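Local coordinates for protein isoaspartyl dipeptidase (Fervidobacterium islandicum, PDB 7CDH) that probably hydrolyses isoaspartyl dipeptides as a zinc-dependent metallopeptidase of the amidohydrolase family, a reaction linked to the repair of damaged proteins, at residues V132-F137 / L173-D178; I157-H162 / I203-D208; I82-R87 / G305-V310; G50-P55 / Q360-V365; D266-A271 / R315-K320. All coordinates share one frame; numbering follows the deposited sequence.

How the contacts relate
Contact 4 opens first, at 50-55, where strand 51-59 begins, and closes last, at 360-365, so all the other contacts nest within its loop. Contact 3 opens next at 82-87 and closes at 305-310, enclosing contacts 1 and 2. These two cross: 132-137 and 157-162 open before 173-178 and 203-208 close them, and they touch where I157 packs on I175 and V132. Contact 5 starts at 266-271 and crosses contact 3, both using helix 309-318; its second segment, 315-320, also meets contact 4 through R315 and L318. Contact 4 ties the start of strand 51-59, which continues into the barrel, to the C-terminal strand 364-369.

Contact 1: residues V132-F137 / L173-D178; sequences VPPVTF and LRIVAD
With CG1 placed anti to its carbonyl carbon (chi1 -71°) and the ethyl arm extended beyond it (chi2 151°), I175 sends CD1 off the helix and into the angle between V132 and P134. V132 answers with both of its methyls. CG1 stands anti to the backbone N (chi1 165°) and CG2 anti to the carbonyl carbon, and this forked arrangement brings the two branches equally close to the same methyl: V132 CG1 lies 4.0 Å from I175 CD1, and V132 CG2 is likewise 4.0 Å from I175 CD1. The valine and isoleucine side chains are set at a slant to each other. P134 adds a corner of its ring, the atom P134 CD approaching I175 CD1 at 4.0 Å.

The peptide bond between V132 and P133 is cis, and the residues on either side of P133 both direct their beta carbons at the helix. The setting is that of a TIM barrel: helix 169-186 follows strand 151-159 and lies against it, with I175 also resting on V154 and I157, while 132-137 belongs to the loop that leaves strand 122-127. The loop thus reaches across to the helix that follows strand 151-159. I141 of helix 141-147 packs on both P134 and I175, extending the same apolar cluster. Other residues of this helical turn serve the assembly: R174 forms a salt bridge with E171 of the second subunit, and D178 another with R131 of that neighbouring chain.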
# COMPACT_ATOMS: atom_id res chain seq x y z
N VAL A 132 8.01 19.73 1.83
CA VAL A 132 6.67 19.38 2.38
C VAL A 132 5.93 18.62 1.28
O VAL A 132 5.94 19.10 0.14
CB VAL A 132 5.96 20.67 2.80
CG1 VAL A 132 4.48 20.44 3.03
CG2 VAL A 132 6.63 21.29 4.02
N PRO A 133 5.32 17.43 1.52
CA PRO A 133 5.24 16.77 2.81
C PRO A 133 6.55 16.10 3.23
O PRO A 133 7.28 15.59 2.38
CB PRO A 133 4.19 15.64 2.59
CG PRO A 133 4.30 15.29 1.14
CD PRO A 133 4.71 16.59 0.46
N PRO A 134 6.89 16.08 4.53
CA PRO A 134 8.24 15.75 4.95
C PRO A 134 8.50 14.24 4.95
O PRO A 134 7.57 13.53 5.26
CB PRO A 134 8.30 16.31 6.38
CG PRO A 134 6.90 16.22 6.86
CD PRO A 134 6.05 16.51 5.64
N VAL A 135 9.73 13.84 4.60
CA VAL A 135 10.22 12.44 4.67
C VAL A 135 10.17 12.04 6.14
O VAL A 135 10.34 12.92 6.99
CB VAL A 135 11.67 12.30 4.15
CG1 VAL A 135 11.76 12.50 2.65
CG2 VAL A 135 12.65 13.26 4.89
N THR A 136 9.96 10.76 6.43
CA THR A 136 9.79 10.26 7.81
C THR A 136 10.49 8.91 7.87
O THR A 136 10.76 8.37 6.82
CB THR A 136 8.31 10.23 8.21
OG1 THR A 136 7.66 9.17 7.51
CG2 THR A 136 7.59 11.53 7.90
N PHE A 137 10.85 8.47 9.07
CA PHE A 137 11.37 7.12 9.35
C PHE A 137 10.26 6.08 9.31
O PHE A 137 10.54 4.97 8.92
CB PHE A 137 11.98 7.07 10.75
CG PHE A 137 13.25 7.84 10.93
CD1 PHE A 137 13.23 9.17 11.34
CD2 PHE A 137 14.47 7.24 10.70
CE1 PHE A 137 14.41 9.87 11.54
CE2 PHE A 137 15.65 7.94 10.92
CZ PHE A 137 15.63 9.24 11.36
N LEU A 173 0.54 23.99 9.31
CA LEU A 173 -0.16 23.87 10.62
C LEU A 173 -0.26 22.39 11.03
O LEU A 173 -0.05 22.09 12.24
CB LEU A 173 -1.57 24.48 10.54
CG LEU A 173 -1.64 26.00 10.65
CD1 LEU A 173 -3.07 26.48 10.41
CD2 LEU A 173 -1.12 26.48 12.00
N ARG A 174 -0.59 21.51 10.08
CA ARG A 174 -0.71 20.08 10.39
C ARG A 174 0.65 19.58 10.93
O ARG A 174 0.66 18.93 12.01
CB ARG A 174 -1.19 19.32 9.16
CG ARG A 174 -1.23 17.80 9.33
CD ARG A 174 -2.14 17.25 10.41
NE ARG A 174 -3.34 18.06 10.58
CZ ARG A 174 -4.36 18.09 9.74
NH1 ARG A 174 -4.34 17.35 8.64
NH2 ARG A 174 -5.39 18.88 10.00
N ILE A 175 1.76 19.94 10.26
CA ILE A 175 3.14 19.51 10.63
C ILE A 175 3.50 20.09 12.00
O ILE A 175 3.98 19.34 12.85
CB ILE A 175 4.15 19.92 9.53
CG1 ILE A 175 3.97 19.09 8.26
CG2 ILE A 175 5.59 19.86 10.04
CD1 ILE A 175 4.37 19.85 7.02
N VAL A 176 3.23 21.37 12.23
CA VAL A 176 3.56 21.99 13.54
C VAL A 176 2.71 21.31 14.63
O VAL A 176 3.27 20.98 15.67
CB VAL A 176 3.37 23.51 13.54
CG1 VAL A 176 3.55 24.09 14.92
CG2 VAL A 176 4.31 24.19 12.57
N ALA A 177 1.41 21.12 14.41
CA ALA A 177 0.55 20.47 15.43
C ALA A 177 1.01 19.03 15.70
O ALA A 177 0.99 18.61 16.86
CB ALA A 177 -0.90 20.50 15.02
N ASP A 178 1.46 18.31 14.68
CA ASP A 178 1.90 16.90 14.84
C ASP A 178 3.20 16.87 15.66
O ASP A 178 3.31 16.07 16.58
CB ASP A 178 1.97 16.20 13.49
CG ASP A 178 0.60 15.84 12.91
OD1 ASP A 178 -0.44 16.15 13.60
OD2 ASP A 178 0.55 15.25 11.76

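Contact 2: residues I157-H162 / I203-D208; sequences IAISDH and IEYLFD
I159 is the last residue of strand 151-159 and faces the first turn of the helix carrying Y205 and L206, with I203 at the N-cap position, while S160 turns the chain out of the strand with left-handed helical backbone angles (phi 52°, psi 52°). The isoleucine divides its two branches between these two helical residues. Its CG1 lies between the backbone N and the carbonyl carbon (chi1 52°), which sends the longer arm toward the leucine: I159 CD1 is 3.9 Å from L206 CD1, the two chains meeting at a slant. The shorter branch serves the tyrosine. I159 CG2 comes to the rim of the Y205 ring, near its plane, 4.1 Å from Y205 CD2, so the methyl touches an edge and not a face. The two side chains run past one another in opposite senses, and the phenol is held farther out, where Y205 OH is hydrogen-bonded to P167 O.

Next to this apolar patch the chain turns polar. S160 OG binds G202 O, and D161 OD2 is hydrogen-bonded to NE2 of the zinc ligand H195. A strand end covered by the helix that follows the neighbouring parallel strand, 191-196, is ordinary beta/alpha-barrel packing, consistent with the TIM-barrel amidohydrolase family, and the two strands carry the zinc ligands E156 and H195.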
# COMPACT_ATOMS: atom_id res chain seq x y z
N ILE A 157 12.35 22.71 7.27
CA ILE A 157 11.25 22.97 6.31
C ILE A 157 11.52 24.31 5.64
O ILE A 157 11.70 25.28 6.34
CB ILE A 157 9.92 22.95 7.06
CG1 ILE A 157 9.67 21.56 7.64
CG2 ILE A 157 8.79 23.42 6.18
CD1 ILE A 157 8.40 21.49 8.44
N ALA A 158 11.60 24.34 4.32
CA ALA A 158 11.88 25.56 3.56
C ALA A 158 10.58 26.33 3.38
O ALA A 158 9.58 25.73 2.96
CB ALA A 158 12.52 25.25 2.23
N ILE A 159 10.64 27.62 3.67
CA ILE A 159 9.58 28.63 3.34
C ILE A 159 10.30 29.81 2.71
O ILE A 159 11.48 30.02 3.00
CB ILE A 159 8.83 29.02 4.63
CG1 ILE A 159 9.82 29.44 5.72
CG2 ILE A 159 7.95 27.87 5.08
CD1 ILE A 159 9.20 30.20 6.86
N SER A 160 9.58 30.56 1.89
CA SER A 160 10.04 31.83 1.29
C SER A 160 11.40 31.58 0.64
O SER A 160 12.34 32.32 0.92
CB SER A 160 10.08 32.91 2.34
OG SER A 160 8.80 33.06 2.97
N ASP A 161 11.47 30.55 -0.21
CA ASP A 161 12.73 30.07 -0.83
C ASP A 161 12.43 29.38 -2.16
O ASP A 161 11.42 28.68 -2.25
CB ASP A 161 13.48 29.09 0.07
CG ASP A 161 14.91 28.87 -0.36
OD1 ASP A 161 15.15 28.00 -1.23
OD2 ASP A 161 15.77 29.61 0.14
N HIS A 162 13.31 29.55 -3.13
CA HIS A 162 13.17 28.99 -4.49
C HIS A 162 13.36 27.46 -4.47
O HIS A 162 12.93 26.84 -5.42
CB HIS A 162 14.09 29.76 -5.46
CG HIS A 162 15.55 29.58 -5.20
ND1 HIS A 162 16.28 30.44 -4.43
CD2 HIS A 162 16.42 28.66 -5.64
CE1 HIS A 162 17.54 30.07 -4.40
NE2 HIS A 162 17.64 28.98 -5.12
N ILE A 203 8.88 35.36 7.23
CA ILE A 203 8.25 34.53 8.28
C ILE A 203 6.78 34.93 8.53
O ILE A 203 6.29 34.67 9.64
CB ILE A 203 9.08 34.53 9.57
CG1 ILE A 203 9.26 35.92 10.20
CG2 ILE A 203 10.41 33.81 9.34
CD1 ILE A 203 9.81 35.88 11.64
N GLU A 204 6.06 35.40 7.51
CA GLU A 204 4.57 35.55 7.50
C GLU A 204 3.88 34.34 8.18
O GLU A 204 3.10 34.51 9.13
CB GLU A 204 4.12 35.65 6.04
CG GLU A 204 2.96 36.58 5.77
CD GLU A 204 2.95 37.00 4.29
OE1 GLU A 204 3.50 38.10 3.96
OE2 GLU A 204 2.45 36.19 3.46
N TYR A 205 4.11 33.13 7.70
CA TYR A 205 3.43 31.91 8.21
C TYR A 205 3.62 31.77 9.72
O TYR A 205 2.69 31.25 10.36
CB TYR A 205 3.99 30.67 7.52
CG TYR A 205 3.52 30.43 6.12
CD1 TYR A 205 2.42 31.08 5.58
CD2 TYR A 205 4.15 29.47 5.35
CE1 TYR A 205 1.98 30.81 4.29
CE2 TYR A 205 3.71 29.18 4.07
CZ TYR A 205 2.63 29.84 3.54
OH TYR A 205 2.24 29.51 2.28
N LEU A 206 4.77 32.18 10.26
CA LEU A 206 5.06 32.00 11.71
C LEU A 206 4.13 32.92 12.52
O LEU A 206 3.56 32.44 13.54
CB LEU A 206 6.55 32.23 12.01
CG LEU A 206 7.45 31.01 11.79
CD1 LEU A 206 7.47 30.58 10.34
CD2 LEU A 206 8.86 31.29 12.25
N PHE A 207 3.93 34.14 12.05
CA PHE A 207 2.99 35.13 12.64
C PHE A 207 1.57 34.60 12.48
O PHE A 207 0.79 34.72 13.47
CB PHE A 207 3.21 36.52 12.04
CG PHE A 207 4.47 37.19 12.53
CD1 PHE A 207 4.62 37.50 13.87
CD2 PHE A 207 5.49 37.52 11.66
CE1 PHE A 207 5.78 38.12 14.33
CE2 PHE A 207 6.64 38.15 12.12
CZ PHE A 207 6.79 38.42 13.46
N ASP A 208 1.25 34.01 11.32
CA ASP A 208 -0.10 33.44 11.03
C ASP A 208 -0.41 32.32 12.02
O ASP A 208 -1.52 32.30 12.59
CB ASP A 208 -0.23 32.93 9.60
CG ASP A 208 -0.23 33.99 8.51
OD1 ASP A 208 -0.45 35.19 8.84
OD2 ASP A 208 0.02 33.60 7.34

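Contact 3: residues I82-R87 / G305-V310; sequences ISDCIR and GSVSAV
Two flat groups of D84 meet the other segment, its carboxylate and the peptide it forms with C85. V307 CG2 sits over one face of that peptide, 3.7 Å from D84 O and 3.9 Å from C85 N, and the same methyl is 3.9 Å from D84 CB. The carboxylate is approached at a single oxygen, where S306 OG stands 3.8 Å from D84 OD2. A water completes the junction: it donates to D84 OD2 at 3.0 Å and accepts from V307 N at 2.8 Å.

V307 lies within a type I turn from S306 to A309 that leads into helix 309-318, closed by the A309 N to S306 O bond. A weak hydrogen bond also joins S306 OG and S308 OG. V307 reaches D59 of strand 51-59 as well, so helix 82-86 and the approach to helix 309-318, far apart in sequence, meet beside that strand, as ring closure of a barrel would allow.

The chemistry is therefore mixed: one methyl packs on the backbone and CB of D84, while beside it a shared water lets the carboxylate and the V307 amide satisfy each other indirectly.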
# COMPACT_ATOMS: atom_id res chain seq x y z
N ILE A 82 34.21 14.19 13.24
CA ILE A 82 34.16 14.52 14.69
C ILE A 82 35.35 15.40 15.07
O ILE A 82 35.17 16.31 15.89
CB ILE A 82 34.08 13.30 15.61
CG1 ILE A 82 33.86 13.81 17.03
CG2 ILE A 82 35.32 12.40 15.50
CD1 ILE A 82 33.08 12.88 17.91
N SER A 83 36.52 15.13 14.50
CA SER A 83 37.75 15.94 14.73
C SER A 83 37.48 17.44 14.45
O SER A 83 38.06 18.25 15.17
CB SER A 83 38.90 15.40 13.92
OG SER A 83 38.84 15.87 12.58
N ASP A 84 36.66 17.81 13.44
CA ASP A 84 36.28 19.22 13.15
C ASP A 84 35.57 19.82 14.37
O ASP A 84 35.81 21.01 14.71
CB ASP A 84 35.22 19.35 12.05
CG ASP A 84 35.68 19.77 10.67
OD1 ASP A 84 36.70 19.22 10.18
OD2 ASP A 84 34.95 20.61 10.05
N CYS A 85 34.64 19.05 14.94
CA CYS A 85 33.82 19.42 16.11
C CYS A 85 34.73 19.72 17.30
O CYS A 85 34.62 20.82 17.86
CB CYS A 85 32.85 18.30 16.46
SG CYS A 85 31.49 18.18 15.27
N ILE A 86 35.57 18.76 17.64
CA ILE A 86 36.46 18.80 18.83
C ILE A 86 37.30 20.08 18.77
O ILE A 86 37.31 20.85 19.74
CB ILE A 86 37.28 17.50 18.91
CG1 ILE A 86 36.36 16.28 19.05
CG2 ILE A 86 38.28 17.56 20.06
CD1 ILE A 86 37.07 14.94 18.96
N ARG A 87 37.97 20.36 17.65
CA ARG A 87 38.92 21.49 17.59
C ARG A 87 38.16 22.80 17.32
O ARG A 87 38.81 23.85 17.22
CB ARG A 87 40.07 21.17 16.63
CG ARG A 87 39.94 21.71 15.21
CD ARG A 87 41.07 21.25 14.29
NE ARG A 87 42.18 20.61 15.02
CZ ARG A 87 42.56 19.34 14.90
NH1 ARG A 87 43.57 18.90 15.63
NH2 ARG A 87 41.96 18.52 14.06
N GLY A 305 29.70 25.19 4.82
CA GLY A 305 29.68 25.48 6.26
C GLY A 305 30.76 24.69 7.00
O GLY A 305 30.91 23.49 6.74
N SER A 306 31.46 25.33 7.95
CA SER A 306 32.32 24.68 8.98
C SER A 306 31.71 24.91 10.36
O SER A 306 31.24 26.01 10.60
CB SER A 306 33.75 25.17 8.91
OG SER A 306 34.59 24.33 9.73
N VAL A 307 31.73 23.90 11.22
CA VAL A 307 31.34 24.03 12.65
C VAL A 307 32.31 25.00 13.35
O VAL A 307 31.93 25.53 14.42
CB VAL A 307 31.26 22.67 13.37
CG1 VAL A 307 30.12 21.83 12.83
CG2 VAL A 307 32.56 21.91 13.29
N SER A 308 33.50 25.23 12.78
CA SER A 308 34.46 26.27 13.26
C SER A 308 33.79 27.66 13.27
O SER A 308 34.19 28.52 14.09
CB SER A 308 35.75 26.25 12.45
OG SER A 308 35.59 26.91 11.20
N ALA A 309 32.76 27.86 12.46
CA ALA A 309 32.06 29.16 12.42
C ALA A 309 31.54 29.57 13.81
O ALA A 309 31.34 30.77 14.02
CB ALA A 309 30.94 29.12 11.43
N VAL A 310 31.31 28.64 14.73
CA VAL A 310 30.56 29.00 15.96
C VAL A 310 31.51 29.80 16.88
O VAL A 310 31.14 30.91 17.34
CB VAL A 310 29.96 27.77 16.65
CG1 VAL A 310 29.59 28.08 18.09
CG2 VAL A 310 28.73 27.27 15.89
O HOH W 1 32.15 21.56 9.66

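Contact 4: residues G50-P55 / Q360-V365; sequences GLLLLP and QSFEIV
L51 and L52, neighbours on one strand, point in roughly opposite directions and meet two separate partners, V365 and F362. The more fully engaged pair is leucine with valine, because both methyls of L51 take part. V365 CG2 settles against them, 3.7 Å from L51 CD2 and 3.8 Å from L51 CD1, so one branch of the valine spans the leucine fork. That branch lies between the backbone N and the carbonyl carbon of V365 (chi1 -61°), while its other methyl, CG1, is anti to the carbonyl carbon.

The second pair is made by a single methyl. L52 CD1 meets the far end of the phenylalanine ring, 3.7 Å from F362 CZ and 4.2 Å from each of F362 CE1 and F362 CE2, an oblique approach to the CZ end of the ring. F362 belongs to a loop, and the carbonyl O of Q360 lies in its ring plane, at an edge. This side is the more open one: Q360 and E363 are exposed, and glycerol and a polyether fragment, probably from the crystallisation liquor, sit beside F362.

No hydrogen bond joins the two segments, because strand 354-358 runs antiparallel to both strand 51-59 and strand 364-369 and lies between them. L52 also rests on F11 of strand 8-11. Helix 309-318 covers the loop: L318 and R315 pack on F362, R315 forms a salt bridge with E363, and W311 donates to F362 O.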
# COMPACT_ATOMS: atom_id res chain seq x y z
N GLY A 50 45.70 29.77 33.68
CA GLY A 50 45.82 30.45 32.37
C GLY A 50 44.61 30.24 31.46
O GLY A 50 44.54 30.94 30.44
N LEU A 51 43.68 29.34 31.81
CA LEU A 51 42.52 28.97 30.96
C LEU A 51 41.20 29.45 31.58
O LEU A 51 41.07 29.48 32.82
CB LEU A 51 42.49 27.45 30.73
CG LEU A 51 43.80 26.80 30.27
CD1 LEU A 51 43.61 25.31 30.06
CD2 LEU A 51 44.36 27.44 29.02
N LEU A 52 40.26 29.82 30.71
CA LEU A 52 38.82 29.99 30.99
C LEU A 52 38.15 28.62 30.75
O LEU A 52 38.48 27.99 29.71
CB LEU A 52 38.24 31.06 30.06
CG LEU A 52 39.14 32.27 29.77
CD1 LEU A 52 38.43 33.31 28.93
CD2 LEU A 52 39.62 32.91 31.06
N LEU A 53 37.32 28.16 31.69
CA LEU A 53 36.41 27.01 31.57
C LEU A 53 35.01 27.52 31.17
O LEU A 53 34.40 28.27 31.96
CB LEU A 53 36.35 26.24 32.90
CG LEU A 53 35.47 25.00 32.88
CD1 LEU A 53 36.12 23.88 32.08
CD2 LEU A 53 35.14 24.51 34.27
N LEU A 54 34.53 27.07 30.00
CA LEU A 54 33.23 27.45 29.38
C LEU A 54 32.34 26.21 29.30
O LEU A 54 32.80 25.06 29.36
CB LEU A 54 33.50 28.04 27.99
CG LEU A 54 33.95 29.50 27.88
CD1 LEU A 54 34.96 29.90 28.94
CD2 LEU A 54 34.53 29.79 26.51
N PRO A 55 31.01 26.36 29.12
CA PRO A 55 30.17 25.22 28.81
C PRO A 55 30.48 24.82 27.36
O PRO A 55 30.77 25.70 26.58
CB PRO A 55 28.75 25.75 28.95
CG PRO A 55 28.90 27.14 29.56
CD PRO A 55 30.26 27.62 29.13
N GLN A 360 44.53 34.57 27.04
CA GLN A 360 45.21 35.58 26.17
C GLN A 360 44.70 35.42 24.74
O GLN A 360 43.95 36.31 24.29
CB GLN A 360 46.74 35.45 26.26
CG GLN A 360 47.33 35.79 27.62
CD GLN A 360 46.83 37.12 28.16
OE1 GLN A 360 46.89 38.15 27.49
NE2 GLN A 360 46.33 37.11 29.38
N SER A 361 45.07 34.32 24.06
CA SER A 361 44.82 34.06 22.62
C SER A 361 43.35 33.67 22.35
O SER A 361 42.87 33.91 21.21
CB SER A 361 45.75 33.00 22.11
OG SER A 361 45.36 31.73 22.61
N PHE A 362 42.65 33.11 23.33
CA PHE A 362 41.23 32.67 23.19
C PHE A 362 41.15 31.46 22.24
O PHE A 362 40.12 31.22 21.64
CB PHE A 362 40.35 33.83 22.75
CG PHE A 362 39.59 34.44 23.89
CD1 PHE A 362 40.22 35.29 24.79
CD2 PHE A 362 38.24 34.18 24.05
CE1 PHE A 362 39.52 35.86 25.84
CE2 PHE A 362 37.54 34.75 25.10
CZ PHE A 362 38.18 35.58 26.00
N GLU A 363 42.21 30.69 22.14
CA GLU A 363 42.28 29.47 21.31
C GLU A 363 41.72 28.32 22.15
O GLU A 363 42.01 28.28 23.37
CB GLU A 363 43.72 29.28 20.86
CG GLU A 363 44.19 30.37 19.90
CD GLU A 363 44.04 30.05 18.42
OE1 GLU A 363 44.76 29.13 17.94
OE2 GLU A 363 43.21 30.70 17.73
N ILE A 364 40.91 27.44 21.55
CA ILE A 364 40.38 26.25 22.27
C ILE A 364 41.56 25.30 22.52
O ILE A 364 42.24 24.93 21.56
CB ILE A 364 39.19 25.59 21.52
CG1 ILE A 364 37.94 26.46 21.60
CG2 ILE A 364 38.90 24.19 22.07
CD1 ILE A 364 37.04 26.29 20.42
N VAL A 365 41.82 24.92 23.77
CA VAL A 365 42.99 24.03 24.05
C VAL A 365 42.49 22.73 24.67
O VAL A 365 43.24 21.76 24.61
CB VAL A 365 44.06 24.73 24.94
CG1 VAL A 365 44.62 25.98 24.26
CG2 VAL A 365 43.52 25.08 26.31

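Contact 5: residues D266-A271 / R315-K320; sequences DAICEA and RKVLEK
V317 loses the most surface here, and its closest partner is I268, with C269 and K320 forming a second pair beside them. The valine and isoleucine side chains meet at about a right angle. V317 CG1 lies 3.7 Å from I268 CG2, while V317 CG2 touches both arms of the isoleucine, 3.9 Å from I268 CD1 and 4.0 Å from I268 CG2. V317 CG1 is anti to its backbone N (chi1 180°), which spreads both methyls toward the other helix. I268 continues onto L277 and I330, and V317 onto L322 and V327, making the pair part of a wider apolar layer.

C269 SG, one residue on, meets the aliphatic part of K320: SG and K320 CD are 3.9 Å apart. The lysine chain bends at chi2 and at chi4, and its CD methylene rests against the sulfur. Helices 264-273 and 309-318 follow strands 245-248 and 280-283 respectively, and their side-by-side packing fits adjacent helices on the outside of a barrel.

Apolar contact thus carries this junction. K320 NZ is 5.8 Å from D266 OD1, too far for a salt bridge, so any attraction between these opposite charges would be a mild one at the solvent-exposed end of K320.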
# COMPACT_ATOMS: atom_id res chain seq x y z
N ASP A 266 26.52 42.21 13.36
CA ASP A 266 25.61 43.37 13.52
C ASP A 266 24.33 42.89 14.19
O ASP A 266 23.85 43.54 15.13
CB ASP A 266 25.32 44.04 12.18
CG ASP A 266 26.59 44.54 11.50
OD1 ASP A 266 27.43 45.19 12.21
OD2 ASP A 266 26.75 44.23 10.28
N ALA A 267 23.78 41.77 13.71
CA ALA A 267 22.51 41.21 14.21
C ALA A 267 22.61 40.99 15.73
O ALA A 267 21.69 41.39 16.46
CB ALA A 267 22.21 39.95 13.45
N ILE A 268 23.68 40.36 16.19
CA ILE A 268 23.85 39.99 17.63
C ILE A 268 23.97 41.28 18.48
O ILE A 268 23.46 41.30 19.64
CB ILE A 268 25.07 39.06 17.79
CG1 ILE A 268 24.75 37.68 17.23
CG2 ILE A 268 25.55 38.99 19.25
CD1 ILE A 268 25.93 36.76 17.19
N CYS A 269 24.65 42.29 17.95
CA CYS A 269 24.90 43.58 18.65
C CYS A 269 23.58 44.33 18.77
O CYS A 269 23.28 44.80 19.88
CB CYS A 269 25.98 44.40 17.95
SG CYS A 269 27.62 43.65 18.17
N GLU A 270 22.79 44.35 17.71
CA GLU A 270 21.44 44.96 17.76
C GLU A 270 20.60 44.21 18.79
O GLU A 270 19.88 44.88 19.54
CB GLU A 270 20.79 44.96 16.40
CG GLU A 270 19.42 45.63 16.40
CD GLU A 270 18.85 45.93 15.02
OE1 GLU A 270 19.63 45.86 14.04
OE2 GLU A 270 17.64 46.24 14.93
N ALA A 271 20.66 42.87 18.85
CA ALA A 271 19.75 42.11 19.73
C ALA A 271 20.09 42.43 21.19
O ALA A 271 19.13 42.56 21.99
CB ALA A 271 19.79 40.63 19.42
N ARG A 315 34.07 34.96 18.92
CA ARG A 315 35.30 35.77 18.98
C ARG A 315 35.07 37.11 18.26
O ARG A 315 35.58 38.13 18.76
CB ARG A 315 36.50 35.01 18.41
CG ARG A 315 37.05 33.97 19.37
CD ARG A 315 38.30 33.33 18.85
NE ARG A 315 39.41 34.26 18.99
CZ ARG A 315 40.70 33.95 18.83
NH1 ARG A 315 41.07 32.73 18.51
NH2 ARG A 315 41.63 34.89 19.00
N LYS A 316 34.30 37.15 17.17
CA LYS A 316 34.08 38.44 16.46
C LYS A 316 33.18 39.35 17.30
O LYS A 316 33.34 40.58 17.19
CB LYS A 316 33.51 38.24 15.06
CG LYS A 316 34.52 37.82 14.00
CD LYS A 316 35.80 38.62 13.97
CE LYS A 316 36.48 38.57 12.62
NZ LYS A 316 37.96 38.63 12.72
N VAL A 317 32.28 38.80 18.11
CA VAL A 317 31.35 39.63 18.93
C VAL A 317 32.13 40.20 20.14
O VAL A 317 31.97 41.39 20.43
CB VAL A 317 30.08 38.84 19.30
CG1 VAL A 317 29.12 39.68 20.16
CG2 VAL A 317 29.36 38.35 18.06
N LEU A 318 33.02 39.41 20.75
CA LEU A 318 33.86 39.85 21.87
C LEU A 318 34.66 41.10 21.46
O LEU A 318 34.67 42.07 22.23
CB LEU A 318 34.80 38.71 22.28
CG LEU A 318 34.14 37.50 22.93
CD1 LEU A 318 35.19 36.46 23.30
CD2 LEU A 318 33.29 37.90 24.13
N GLU A 319 35.29 41.06 20.29
CA GLU A 319 36.08 42.17 19.69
C GLU A 319 35.24 43.44 19.48
O GLU A 319 35.81 44.46 19.08
CB GLU A 319 36.66 41.76 18.33
CG GLU A 319 37.70 40.67 18.41
CD GLU A 319 38.23 40.16 17.06
OE1 GLU A 319 37.91 40.79 15.98
OE2 GLU A 319 38.97 39.14 17.10
N LYS A 320 33.92 43.38 19.67
CA LYS A 320 33.03 44.57 19.64
C LYS A 320 32.69 45.02 21.08
O LYS A 320 31.82 45.89 21.25
CB LYS A 320 31.78 44.26 18.81
CG LYS A 320 32.00 44.22 17.31
CD LYS A 320 30.95 45.01 16.56
CE LYS A 320 31.23 45.13 15.07
NZ LYS A 320 32.62 45.55 14.80